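Local coordinates for M157 (Murid herpesvirus 1, PDB 2NYK), which acts as a viral MHC class I-like ligand for Ly49 receptors of natural killer cells, at residues A[36-41]-A[47-52]; A[57-60]-A[64-67]; A[195-200]-A[260-265]; A[106-111]-A[159-164]. The protein carries 1 engineered substitution. One frame throughout, in Å; residues are numbered along the deposited sequence.

Contact 1 (A[36-41]-A[47-52])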
loop_
_atom_site.group_PDB
_atom_site.type_symbol
_atom_site.label_atom_id
_atom_site.label_comp_id
_atom_site.label_asym_id
_atom_site.label_seq_id
_atom_site.Cartn_x
_atom_site.Cartn_y
_atom_site.Cartn_z
ATOM N N LYS A 36 -3.758 -15.060 -1.222
ATOM C CA LYS A 36 -2.985 -13.880 -1.532
ATOM C C LYS A 36 -2.323 -13.356 -0.265
ATOM O O LYS A 36 -2.953 -13.275 0.780
ATOM C CB LYS A 36 -3.877 -12.797 -2.169
ATOM C CG LYS A 36 -3.111 -11.562 -2.641
ATOM C CD LYS A 36 -4.055 -10.474 -3.178
ATOM C CE LYS A 36 -4.387 -10.708 -4.663
ATOM N NZ LYS A 36 -5.333 -9.689 -5.251
ATOM N N ARG A 37 -1.050 -13.012 -0.390
ATOM C CA ARG A 37 -0.260 -12.415 0.690
ATOM C C ARG A 37 0.284 -11.100 0.176
ATOM O O ARG A 37 0.785 -11.036 -0.952
ATOM C CB ARG A 37 0.924 -13.325 1.056
ATOM C CG ARG A 37 0.540 -14.612 1.760
ATOM C CD ARG A 37 1.659 -15.626 1.608
ATOM N NE ARG A 37 1.665 -16.239 0.281
ATOM C CZ ARG A 37 2.691 -16.902 -0.254
ATOM N NH1 ARG A 37 3.851 -17.026 0.401
ATOM N NH2 ARG A 37 2.553 -17.441 -1.455
ATOM N N THR A 38 0.224 -10.060 1.001
ATOM C CA THR A 38 0.690 -8.739 0.585
ATOM C C THR A 38 1.372 -7.972 1.708
ATOM O O THR A 38 1.132 -8.217 2.896
ATOM C CB THR A 38 -0.451 -7.827 0.044
ATOM O OG1 THR A 38 -1.361 -7.520 1.102
ATOM C CG2 THR A 38 -1.203 -8.479 -1.095
ATOM N N ILE A 39 2.231 -7.046 1.315
ATOM C CA ILE A 39 2.872 -6.152 2.263
ATOM C C ILE A 39 2.667 -4.759 1.709
ATOM O O ILE A 39 2.910 -4.529 0.521
ATOM C CB ILE A 39 4.380 -6.418 2.408
ATOM C CG1 ILE A 39 4.662 -7.831 2.935
ATOM C CG2 ILE A 39 5.031 -5.367 3.371
ATOM C CD1 ILE A 39 6.119 -8.145 2.887
ATOM N N SER A 40 2.250 -3.838 2.582
ATOM C CA SER A 40 2.096 -2.435 2.242
ATOM C C SER A 40 2.857 -1.683 3.324
ATOM O O SER A 40 3.154 -2.253 4.388
ATOM C CB SER A 40 0.614 -2.040 2.305
ATOM O OG SER A 40 -0.176 -3.032 1.631
ATOM N N VAL A 41 3.150 -0.409 3.077
ATOM C CA VAL A 41 3.818 0.388 4.076
ATOM C C VAL A 41 3.086 1.698 4.147
ATOM O O VAL A 41 2.532 2.148 3.144
ATOM C CB VAL A 41 5.306 0.657 3.762
ATOM C CG1 VAL A 41 6.100 -0.661 3.667
ATOM C CG2 VAL A 41 5.437 1.465 2.469
ATOM N N VAL A 47 3.149 -3.081 -1.810
ATOM C CA VAL A 47 4.427 -2.975 -2.542
ATOM C C VAL A 47 5.064 -4.362 -2.777
ATOM O O VAL A 47 6.073 -4.496 -3.494
ATOM C CB VAL A 47 5.402 -2.018 -1.825
ATOM C CG1 VAL A 47 4.873 -0.570 -1.912
ATOM C CG2 VAL A 47 5.624 -2.441 -0.396
ATOM N N VAL A 48 4.454 -5.383 -2.174
ATOM C CA VAL A 48 4.858 -6.791 -2.365
ATOM C C VAL A 48 3.600 -7.643 -2.389
ATOM O O VAL A 48 2.774 -7.567 -1.458
ATOM C CB VAL A 48 5.781 -7.314 -1.206
ATOM C CG1 VAL A 48 6.216 -8.789 -1.499
ATOM C CG2 VAL A 48 7.013 -6.445 -1.042
ATOM N N VAL A 49 3.434 -8.440 -3.451
ATOM C CA VAL A 49 2.228 -9.255 -3.643
ATOM C C VAL A 49 2.593 -10.705 -4.014
ATOM O O VAL A 49 3.335 -10.918 -4.973
ATOM C CB VAL A 49 1.310 -8.684 -4.764
ATOM C CG1 VAL A 49 0.101 -9.598 -4.996
ATOM C CG2 VAL A 49 0.828 -7.253 -4.416
ATOM N N TRP A 50 2.077 -11.672 -3.245
ATOM C CA TRP A 50 2.187 -13.101 -3.581
ATOM C C TRP A 50 0.814 -13.593 -3.983
ATOM O O TRP A 50 -0.067 -13.733 -3.133
ATOM C CB TRP A 50 2.620 -13.929 -2.374
ATOM C CG TRP A 50 4.056 -13.940 -2.058
ATOM C CD1 TRP A 50 4.983 -14.811 -2.541
ATOM C CD2 TRP A 50 4.744 -13.090 -1.122
ATOM N NE1 TRP A 50 6.207 -14.541 -1.996
ATOM C CE2 TRP A 50 6.093 -13.490 -1.119
ATOM C CE3 TRP A 50 4.353 -12.011 -0.308
ATOM C CZ2 TRP A 50 7.068 -12.847 -0.332
ATOM C CZ3 TRP A 50 5.313 -11.391 0.487
ATOM C CH2 TRP A 50 6.658 -11.804 0.463
ATOM N N ASP A 51 0.641 -13.851 -5.277
ATOM C CA ASP A 51 -0.587 -14.427 -5.829
ATOM C C ASP A 51 -0.539 -15.947 -5.959
ATOM O O ASP A 51 0.531 -16.538 -6.115
ATOM C CB ASP A 51 -0.897 -13.803 -7.197
ATOM C CG ASP A 51 -1.617 -12.476 -7.074
ATOM O OD1 ASP A 51 -2.643 -12.434 -6.358
ATOM O OD2 ASP A 51 -1.168 -11.478 -7.684
ATOM N N VAL A 52 -1.716 -16.568 -5.914
ATOM C CA VAL A 52 -1.856 -18.016 -6.072
ATOM C C VAL A 52 -1.222 -18.546 -7.368
ATOM O O VAL A 52 -1.150 -17.835 -8.380
ATOM C CB VAL A 52 -3.344 -18.444 -5.991
ATOM C CG1 VAL A 52 -4.162 -17.851 -7.160
ATOM C CG2 VAL A 52 -3.458 -19.971 -5.961
HETATM O O HOH W 1 -0.258 -16.017 -1.668
#

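Contact 2 (A[57-60]-A[64-67])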
loop_
_atom_site.group_PDB
_atom_site.type_symbol
_atom_site.label_atom_id
_atom_site.label_comp_id
_atom_site.label_asym_id
_atom_site.label_seq_id
_atom_site.Cartn_x
_atom_site.Cartn_y
_atom_site.Cartn_z
ATOM N N PRO A 57 6.999 -13.554 -5.683
ATOM C CA PRO A 57 6.165 -12.374 -5.459
ATOM C C PRO A 57 6.512 -11.248 -6.423
ATOM O O PRO A 57 7.635 -11.161 -6.903
ATOM C CB PRO A 57 6.546 -11.939 -4.027
ATOM C CG PRO A 57 7.967 -12.383 -3.892
ATOM C CD PRO A 57 8.070 -13.672 -4.671
ATOM N N LYS A 58 5.547 -10.390 -6.704
ATOM C CA LYS A 58 5.848 -9.122 -7.342
ATOM C C LYS A 58 6.371 -8.197 -6.245
ATOM O O LYS A 58 5.712 -8.010 -5.231
ATOM C CB LYS A 58 4.608 -8.554 -8.022
ATOM C CG LYS A 58 4.227 -9.341 -9.280
ATOM C CD LYS A 58 2.730 -9.226 -9.588
ATOM C CE LYS A 58 1.914 -10.224 -8.777
ATOM N NZ LYS A 58 0.472 -10.160 -9.160
ATOM N N ILE A 59 7.582 -7.691 -6.436
ATOM C CA ILE A 59 8.249 -6.860 -5.444
ATOM C C ILE A 59 8.548 -5.532 -6.113
ATOM O O ILE A 59 9.092 -5.508 -7.218
ATOM C CB ILE A 59 9.568 -7.507 -4.938
ATOM C CG1 ILE A 59 9.296 -8.872 -4.259
ATOM C CG2 ILE A 59 10.314 -6.564 -3.984
ATOM C CD1 ILE A 59 10.566 -9.639 -3.837
ATOM N N CYS A 60 8.155 -4.433 -5.473
ATOM C CA CYS A 60 8.443 -3.099 -6.012
ATOM C C CYS A 60 9.948 -2.922 -6.266
ATOM O O CYS A 60 10.772 -3.397 -5.495
ATOM C CB CYS A 60 7.871 -1.994 -5.109
ATOM S SG CYS A 60 8.957 -1.246 -3.880
ATOM N N PRO A 64 13.277 -3.944 -0.788
ATOM C CA PRO A 64 14.327 -4.917 -0.537
ATOM C C PRO A 64 13.902 -6.281 -1.078
ATOM O O PRO A 64 12.706 -6.534 -1.259
ATOM C CB PRO A 64 14.420 -4.944 0.996
ATOM C CG PRO A 64 13.059 -4.556 1.459
ATOM C CD PRO A 64 12.635 -3.493 0.471
ATOM N N ASP A 65 14.854 -7.155 -1.360
ATOM C CA ASP A 65 14.452 -8.489 -1.804
ATOM C C ASP A 65 13.827 -9.221 -0.627
ATOM O O ASP A 65 14.296 -9.103 0.498
ATOM C CB ASP A 65 15.629 -9.284 -2.364
ATOM C CG ASP A 65 15.203 -10.656 -2.872
ATOM O OD1 ASP A 65 14.313 -10.709 -3.759
ATOM O OD2 ASP A 65 15.732 -11.674 -2.364
ATOM N N VAL A 66 12.745 -9.946 -0.881
ATOM C CA VAL A 66 12.112 -10.760 0.155
ATOM C C VAL A 66 12.192 -12.223 -0.271
ATOM O O VAL A 66 11.416 -12.688 -1.128
ATOM C CB VAL A 66 10.642 -10.306 0.457
ATOM C CG1 VAL A 66 10.034 -11.139 1.596
ATOM C CG2 VAL A 66 10.593 -8.800 0.798
ATOM N N SER A 67 13.157 -12.936 0.311
ATOM C CA SER A 67 13.338 -14.358 0.028
ATOM C C SER A 67 12.439 -15.186 0.927
ATOM O O SER A 67 11.824 -14.656 1.858
ATOM C CB SER A 67 14.796 -14.768 0.242
ATOM O OG SER A 67 15.158 -14.661 1.614
#

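Contact 3 (A[195-200]-A[260-265])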
loop_
_atom_site.group_PDB
_atom_site.type_symbol
_atom_site.label_atom_id
_atom_site.label_comp_id
_atom_site.label_asym_id
_atom_site.label_seq_id
_atom_site.Cartn_x
_atom_site.Cartn_y
_atom_site.Cartn_z
ATOM N N VAL A 195 -5.077 11.850 -16.678
ATOM C CA VAL A 195 -4.359 10.654 -16.276
ATOM C C VAL A 195 -3.229 11.067 -15.343
ATOM O O VAL A 195 -2.314 11.797 -15.743
ATOM C CB VAL A 195 -3.773 9.886 -17.488
ATOM C CG1 VAL A 195 -3.030 8.650 -17.021
ATOM C CG2 VAL A 195 -4.866 9.539 -18.510
ATOM N N VAL A 196 -3.300 10.606 -14.093
ATOM C CA VAL A 196 -2.264 10.907 -13.104
ATOM C C VAL A 196 -1.441 9.660 -12.776
ATOM O O VAL A 196 -2.005 8.647 -12.402
ATOM C CB VAL A 196 -2.901 11.518 -11.831
ATOM C CG1 VAL A 196 -1.845 11.812 -10.765
ATOM C CG2 VAL A 196 -3.651 12.797 -12.195
ATOM N N THR A 197 -0.116 9.765 -12.937
ATOM C CA THR A 197 0.856 8.700 -12.715
ATOM C C THR A 197 1.749 9.001 -11.520
ATOM O O THR A 197 2.326 10.103 -11.398
ATOM C CB THR A 197 1.753 8.496 -13.983
ATOM O OG1 THR A 197 0.913 8.279 -15.120
ATOM C CG2 THR A 197 2.675 7.284 -13.818
ATOM N N SER A 198 1.851 8.023 -10.621
ATOM C CA SER A 198 2.689 8.146 -9.447
ATOM C C SER A 198 3.482 6.892 -9.261
ATOM O O SER A 198 2.973 5.786 -9.438
ATOM C CB SER A 198 1.810 8.395 -8.210
ATOM O OG SER A 198 2.581 8.410 -7.031
ATOM N N ARG A 199 4.747 7.055 -8.883
ATOM C CA ARG A 199 5.598 5.930 -8.629
ATOM C C ARG A 199 5.617 5.614 -7.130
ATOM O O ARG A 199 6.441 4.863 -6.673
ATOM C CB ARG A 199 7.016 6.192 -9.157
ATOM C CG ARG A 199 7.059 6.425 -10.679
ATOM C CD ARG A 199 8.440 6.175 -11.260
ATOM N NE ARG A 199 9.492 6.908 -10.548
ATOM C CZ ARG A 199 10.803 6.693 -10.693
ATOM N NH1 ARG A 199 11.247 5.773 -11.544
ATOM N NH2 ARG A 199 11.676 7.413 -9.999
ATOM N N SER A 200 4.696 6.204 -6.384
ATOM C CA SER A 200 4.566 5.914 -4.975
ATOM C C SER A 200 3.333 5.054 -4.725
ATOM O O SER A 200 2.452 4.941 -5.584
ATOM C CB SER A 200 4.492 7.221 -4.170
ATOM O OG SER A 200 4.347 6.928 -2.782
ATOM N N ARG A 260 -1.690 14.912 -25.416
ATOM C CA ARG A 260 -1.347 14.177 -24.201
ATOM C C ARG A 260 0.131 14.406 -23.837
ATOM O O ARG A 260 1.020 13.783 -24.431
ATOM C CB ARG A 260 -1.638 12.696 -24.416
ATOM C CG ARG A 260 -1.422 11.867 -23.195
ATOM C CD ARG A 260 -1.936 10.482 -23.404
ATOM N NE ARG A 260 -1.793 9.693 -22.190
ATOM C CZ ARG A 260 -2.430 8.544 -21.974
ATOM N NH1 ARG A 260 -3.250 8.049 -22.893
ATOM N NH2 ARG A 260 -2.240 7.887 -20.844
ATOM N N THR A 261 0.376 15.315 -22.890
ATOM C CA THR A 261 1.741 15.671 -22.437
ATOM C C THR A 261 1.768 15.690 -20.924
ATOM O O THR A 261 0.796 16.112 -20.303
ATOM C CB THR A 261 2.227 17.080 -22.977
ATOM O OG1 THR A 261 3.411 17.510 -22.275
ATOM C CG2 THR A 261 1.142 18.139 -22.803
ATOM N N LYS A 262 2.872 15.236 -20.329
ATOM C CA LYS A 262 2.941 15.190 -18.867
ATOM C C LYS A 262 3.377 16.519 -18.274
ATOM O O LYS A 262 4.380 17.112 -18.703
ATOM C CB LYS A 262 3.863 14.060 -18.373
ATOM C CG LYS A 262 3.210 12.679 -18.408
ATOM C CD LYS A 262 4.221 11.563 -18.173
ATOM C CE LYS A 262 3.445 10.234 -18.048
ATOM N NZ LYS A 262 4.374 9.095 -17.682
ATOM N N ARG A 263 2.623 16.946 -17.257
ATOM C CA ARG A 263 2.896 18.148 -16.465
ATOM C C ARG A 263 2.806 17.819 -14.963
ATOM O O ARG A 263 2.294 16.779 -14.600
ATOM C CB ARG A 263 1.875 19.235 -16.842
ATOM C CG ARG A 263 1.617 19.285 -18.345
ATOM C CD ARG A 263 1.283 20.663 -18.872
ATOM N NE ARG A 263 0.114 21.288 -18.257
ATOM C CZ ARG A 263 -1.146 21.158 -18.681
ATOM N NH1 ARG A 263 -1.451 20.369 -19.713
ATOM N NH2 ARG A 263 -2.116 21.815 -18.058
ATOM N N VAL A 264 3.304 18.697 -14.094
ATOM C CA VAL A 264 3.193 18.480 -12.645
ATOM C C VAL A 264 2.085 19.368 -12.046
ATOM O O VAL A 264 1.896 20.506 -12.494
ATOM C CB VAL A 264 4.541 18.715 -11.888
ATOM C CG1 VAL A 264 5.638 17.726 -12.359
ATOM C CG2 VAL A 264 5.009 20.139 -12.020
ATOM N N PRO A 265 1.347 18.858 -11.035
ATOM C CA PRO A 265 0.354 19.744 -10.398
ATOM C C PRO A 265 0.994 20.972 -9.750
ATOM O O PRO A 265 2.134 20.908 -9.284
ATOM C CB PRO A 265 -0.298 18.855 -9.329
ATOM C CG PRO A 265 -0.002 17.428 -9.766
ATOM C CD PRO A 265 1.358 17.512 -10.426
HETATM O O HOH W 2 2.405 6.911 -17.050
#

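Contact 4 (A[106-111]-A[159-164])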
loop_
_atom_site.group_PDB
_atom_site.type_symbol
_atom_site.label_atom_id
_atom_site.label_comp_id
_atom_site.label_asym_id
_atom_site.label_seq_id
_atom_site.Cartn_x
_atom_site.Cartn_y
_atom_site.Cartn_z
ATOM N N LEU A 106 7.649 2.272 16.013
ATOM C CA LEU A 106 8.039 3.471 16.738
ATOM C C LEU A 106 9.307 3.183 17.564
ATOM O O LEU A 106 9.271 2.380 18.501
ATOM C CB LEU A 106 6.890 3.926 17.649
ATOM C CG LEU A 106 7.035 5.277 18.363
ATOM C CD1 LEU A 106 7.301 6.409 17.373
ATOM C CD2 LEU A 106 5.795 5.583 19.210
ATOM N N GLY A 107 10.421 3.823 17.203
ATOM C CA GLY A 107 11.715 3.441 17.769
ATOM C C GLY A 107 11.926 1.993 17.410
ATOM O O GLY A 107 11.839 1.614 16.232
ATOM N N PHE A 108 12.173 1.166 18.418
ATOM C CA PHE A 108 12.221 -0.279 18.190
ATOM C C PHE A 108 11.041 -0.999 18.836
ATOM O O PHE A 108 11.115 -2.191 19.126
ATOM C CB PHE A 108 13.564 -0.872 18.646
ATOM C CG PHE A 108 14.745 -0.491 17.760
ATOM C CD1 PHE A 108 14.569 -0.186 16.409
ATOM C CD2 PHE A 108 16.036 -0.487 18.281
ATOM C CE1 PHE A 108 15.668 0.130 15.596
ATOM C CE2 PHE A 108 17.127 -0.167 17.488
ATOM C CZ PHE A 108 16.940 0.147 16.145
ATOM N N ASP A 109 9.970 -0.250 19.075
ATOM C CA ASP A 109 8.716 -0.782 19.589
ATOM C C ASP A 109 7.750 -0.929 18.433
ATOM O O ASP A 109 7.953 -0.347 17.363
ATOM C CB ASP A 109 8.094 0.152 20.616
ATOM C CG ASP A 109 8.791 0.081 21.961
ATOM O OD1 ASP A 109 8.987 -1.047 22.471
ATOM O OD2 ASP A 109 9.147 1.154 22.500
ATOM N N VAL A 110 6.711 -1.724 18.663
ATOM C CA VAL A 110 5.699 -1.975 17.664
ATOM C C VAL A 110 4.356 -2.054 18.343
ATOM O O VAL A 110 4.229 -2.657 19.409
ATOM C CB VAL A 110 5.954 -3.290 16.896
ATOM C CG1 VAL A 110 4.909 -3.493 15.826
ATOM C CG2 VAL A 110 7.308 -3.239 16.240
ATOM N N ILE A 111 3.375 -1.428 17.705
ATOM C CA ILE A 111 1.975 -1.526 18.085
ATOM C C ILE A 111 1.213 -1.997 16.850
ATOM O O ILE A 111 1.249 -1.337 15.818
ATOM C CB ILE A 111 1.449 -0.147 18.557
ATOM C CG1 ILE A 111 2.368 0.404 19.661
ATOM C CG2 ILE A 111 0.025 -0.272 19.069
ATOM C CD1 ILE A 111 2.079 1.827 20.101
ATOM N N GLU A 159 15.569 -5.496 12.432
ATOM C CA GLU A 159 15.849 -6.027 11.113
ATOM C C GLU A 159 14.881 -5.451 10.064
ATOM O O GLU A 159 15.308 -5.055 8.981
ATOM C CB GLU A 159 15.792 -7.565 11.114
ATOM C CG GLU A 159 16.417 -8.164 9.883
ATOM C CD GLU A 159 16.248 -9.668 9.785
ATOM O OE1 GLU A 159 16.075 -10.352 10.835
ATOM O OE2 GLU A 159 16.312 -10.167 8.638
ATOM N N ILE A 160 13.584 -5.438 10.387
ATOM C CA ILE A 160 12.555 -4.921 9.460
ATOM C C ILE A 160 12.785 -3.454 9.108
ATOM O O ILE A 160 12.808 -3.087 7.934
ATOM C CB ILE A 160 11.125 -5.150 10.012
ATOM C CG1 ILE A 160 10.856 -6.667 10.218
ATOM C CG2 ILE A 160 10.098 -4.599 9.042
ATOM C CD1 ILE A 160 9.602 -6.983 11.100
ATOM N N LYS A 161 12.958 -2.616 10.127
ATOM C CA LYS A 161 13.246 -1.193 9.931
ATOM C C LYS A 161 14.513 -0.983 9.118
ATOM O O LYS A 161 14.528 -0.187 8.183
ATOM C CB LYS A 161 13.346 -0.479 11.284
ATOM C CG LYS A 161 12.032 -0.455 12.082
ATOM C CD LYS A 161 12.064 0.569 13.224
ATOM C CE LYS A 161 11.697 1.981 12.735
ATOM N NZ LYS A 161 11.926 2.972 13.839
ATOM N N ASN A 162 15.555 -1.745 9.430
ATOM C CA ASN A 162 16.818 -1.656 8.681
ATOM C C ASN A 162 16.625 -1.997 7.202
ATOM O O ASN A 162 17.134 -1.315 6.319
ATOM C CB ASN A 162 17.901 -2.537 9.316
ATOM C CG ASN A 162 19.191 -2.569 8.497
ATOM O OD1 ASN A 162 19.421 -3.503 7.728
ATOM N ND2 ASN A 162 20.031 -1.547 8.660
ATOM N N ARG A 163 15.847 -3.044 6.956
ATOM C CA ARG A 163 15.539 -3.512 5.598
ATOM C C ARG A 163 14.664 -2.548 4.796
ATOM O O ARG A 163 14.860 -2.397 3.579
ATOM C CB ARG A 163 14.846 -4.879 5.659
ATOM C CG ARG A 163 15.770 -6.014 5.888
ATOM C CD ARG A 163 15.039 -7.297 6.368
ATOM N NE ARG A 163 14.029 -7.778 5.429
ATOM C CZ ARG A 163 14.260 -8.047 4.148
ATOM N NH1 ARG A 163 15.473 -7.876 3.629
ATOM N NH2 ARG A 163 13.276 -8.486 3.374
ATOM N N TRP A 164 13.718 -1.890 5.467
ATOM C CA TRP A 164 12.689 -1.092 4.779
ATOM C C TRP A 164 12.807 0.421 4.838
ATOM O O TRP A 164 12.199 1.110 4.022
ATOM C CB TRP A 164 11.294 -1.499 5.273
ATOM C CG TRP A 164 10.933 -2.875 4.756
ATOM C CD1 TRP A 164 11.231 -4.089 5.327
ATOM C CD2 TRP A 164 10.208 -3.155 3.565
ATOM N NE1 TRP A 164 10.733 -5.107 4.549
ATOM C CE2 TRP A 164 10.108 -4.552 3.454
ATOM C CE3 TRP A 164 9.628 -2.348 2.574
ATOM C CZ2 TRP A 164 9.437 -5.168 2.387
ATOM C CZ3 TRP A 164 8.993 -2.958 1.512
ATOM C CH2 TRP A 164 8.901 -4.349 1.426
HETATM O O HOH W 3 10.653 5.403 14.896
#

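Contact 1 (A[36-41]-A[47-52])
Arg37 lays its guanidinium flat on the indole of Trp50 across a beta hairpin, strands 35-41 and 46-51, in the antiparallel floor of an MHC class I-like platform. The two group centres are 4.2 Å apart and the planes tilt by 23°. The cation-pi contact is made with the five-membered ring but off its centre, the guanidinium resting on the shoulder formed by the methylene: Arg37 NH2 comes within 3.6 Å of Trp50 CB. A bend at chi3 (-77°) turns the arginine over that shoulder. Farther along the same face, Ile39 and Val48 stand side by side, and Ile39 CD1 fits into the notch beside the six-membered ring, 4.1 Å from Trp50 CZ3. Tyr73 and Leu76 of helix 71-90 cover this relief. On the reverse face Lys36 runs alongside Asp51; their salt bridge is long, with Lys36 NZ 4.0 Å from Asp51 OD1, while Lys58 pairs with Asp51 OD2. Near the turn Val47 and Val48 both face Ile39, a classic beta bulge in which Ile39 O accepts from Val47 N (2.8 Å) and Val48 N (3.2 Å). At the far end one water accepts from Arg37 NE (2.7 Å) and donates to Trp50 O (2.7 Å).

Contact 2 (A[57-60]-A[64-67])
Ile59 presses both branches of its side chain against the backbone of residues 64-66, and no hydrogen bond crosses between the two segments. With CG1 anti to the carbonyl carbon (chi1 -61°), CG2 is left to meet Pro64 O at 3.6 Å, while the extended outer arm carries CD1 onward to 3.7 Å from Val66 N. The same methyl approaches Val66 CB at 4.3 Å and brushes the carboxylate of Asp65, whose OD1 lies 3.9 Å from Ile59 CD1. Pro57 adds a looser touch, its CG 4.4 Å from Val66 O. These residues flank a tight loop closed by the Cys60-Cys63 disulfide, where the short edge strand 58-59 of the platform sheet gives way to the run leading into helix 71-90. The strand itself is set by backbone bonds from Lys58 to Val49 and from Cys60 to Val47, and Pro57 and Val66 both lean on Trp50 of strand 46-51. On the other flank, helix 157-173 holds the returning chain: Asp65 O receives a hydrogen bond from Arg163 NH2, and Pro64 packs on Trp164 and Thr167. One step farther along, Ser67 N is hydrogen-bonded to Asp70 OD2.

Contact 3 (A[195-200]-A[260-265])
With CG anti to the backbone N (chi1 -175°) and the chain extended as far as NE, Arg260 reaches across to Val195, while Lys262 swings out at chi1 (-79°) and then runs nearly straight toward Thr197. The two segments belong to the beta domain that follows the platform, consistent with the immunoglobulin-like alpha3 domain of MHC class I proteins. They are not direct neighbours in its sheet: strand 181-186 runs between strands 192-198 and 262-267, so these long side chains must bridge the gap, and no direct hydrogen bond joins the segments. Val195 offers both methyls to one guanidinium nitrogen, with Arg260 NH2 3.9 Å from Val195 CG2 and 4.0 Å from Val195 CG1. Val195 CG2 lies over a face of the guanidinium, and the arginine crosses the valine at a slant. The intervening strand supplies the counter-charges: Glu183 OE2 makes a salt bridge to Arg260 NE, and Glu181 OE1 one to Lys262 NZ. Between Thr197 and Lys262 the direct approach is loose, so a water makes the connection, lying 2.8 Å from Thr197 OG1 and accepting from Lys262 NZ at 3.0 Å. Just beyond this junction strand 192-198 ends in an ST turn, in which Ser198 OG accepts a bond from Ser200 N at 3.1 Å.

Contact 4 (A[106-111]-A[159-164])
Lys161 passes its aliphatic stem along the edge of the Phe108 ring, with Lys161 CD 4.1 Å from Phe108 CD1 and close to the ring plane. The lysine chain then bends at chi3 (84°), which carries its ammonium group past the ring to the backbone of Gly107. There Lys161 NZ donates to Gly107 O at 2.8 Å; the nitrogen lies in the carbonyl plane, on a lone pair, with a C=O...N angle of 132°. A water bridges on the amide side, accepting from both Lys161 NZ (2.9 Å) and Gly107 N (2.8 Å). One lysine thus holds both peptide groups of the glycine, one directly and one through the water. The target is a type II' beta turn from Leu106 to Asp109, the tight connection of a beta hairpin formed by strands 96-106 and 109-118, and Lys161 reaches it from helix 157-173, which lies over the sheet as a wall of the MHC class I-like platform. Asp109 N returns to Leu106 O at 2.8 Å to close the turn. The same NZ is also hydrogen-bonded to the carbonyl oxygens of Phe19, its strongest partner, and Asp16; this shell of oxygens would probably stabilise its positive charge. The Phe108 ring meets Phe17 edge-to-face.

From the N terminus, contact 1 closes the short loop of hairpin 35-51, and contact 2 follows directly, closing a still smaller loop before helix 71-90. The two share an edge of the platform sheet, since strands 46-51 and 58-59 are neighbours. Contact 4 spans 47 residues, tying the hairpin tip at 106-109 to helix 157-173. Contact 3 comes last, spanning 59 residues within the second domain. All four stand in series; none nests in or crosses another. Helix 157-173 nevertheless gathers the first two toward contact 4, because Trp164 packs on Val47, Val48 and Pro64. Contact 3 stands apart, its centre about 25 Å from that of contact 1.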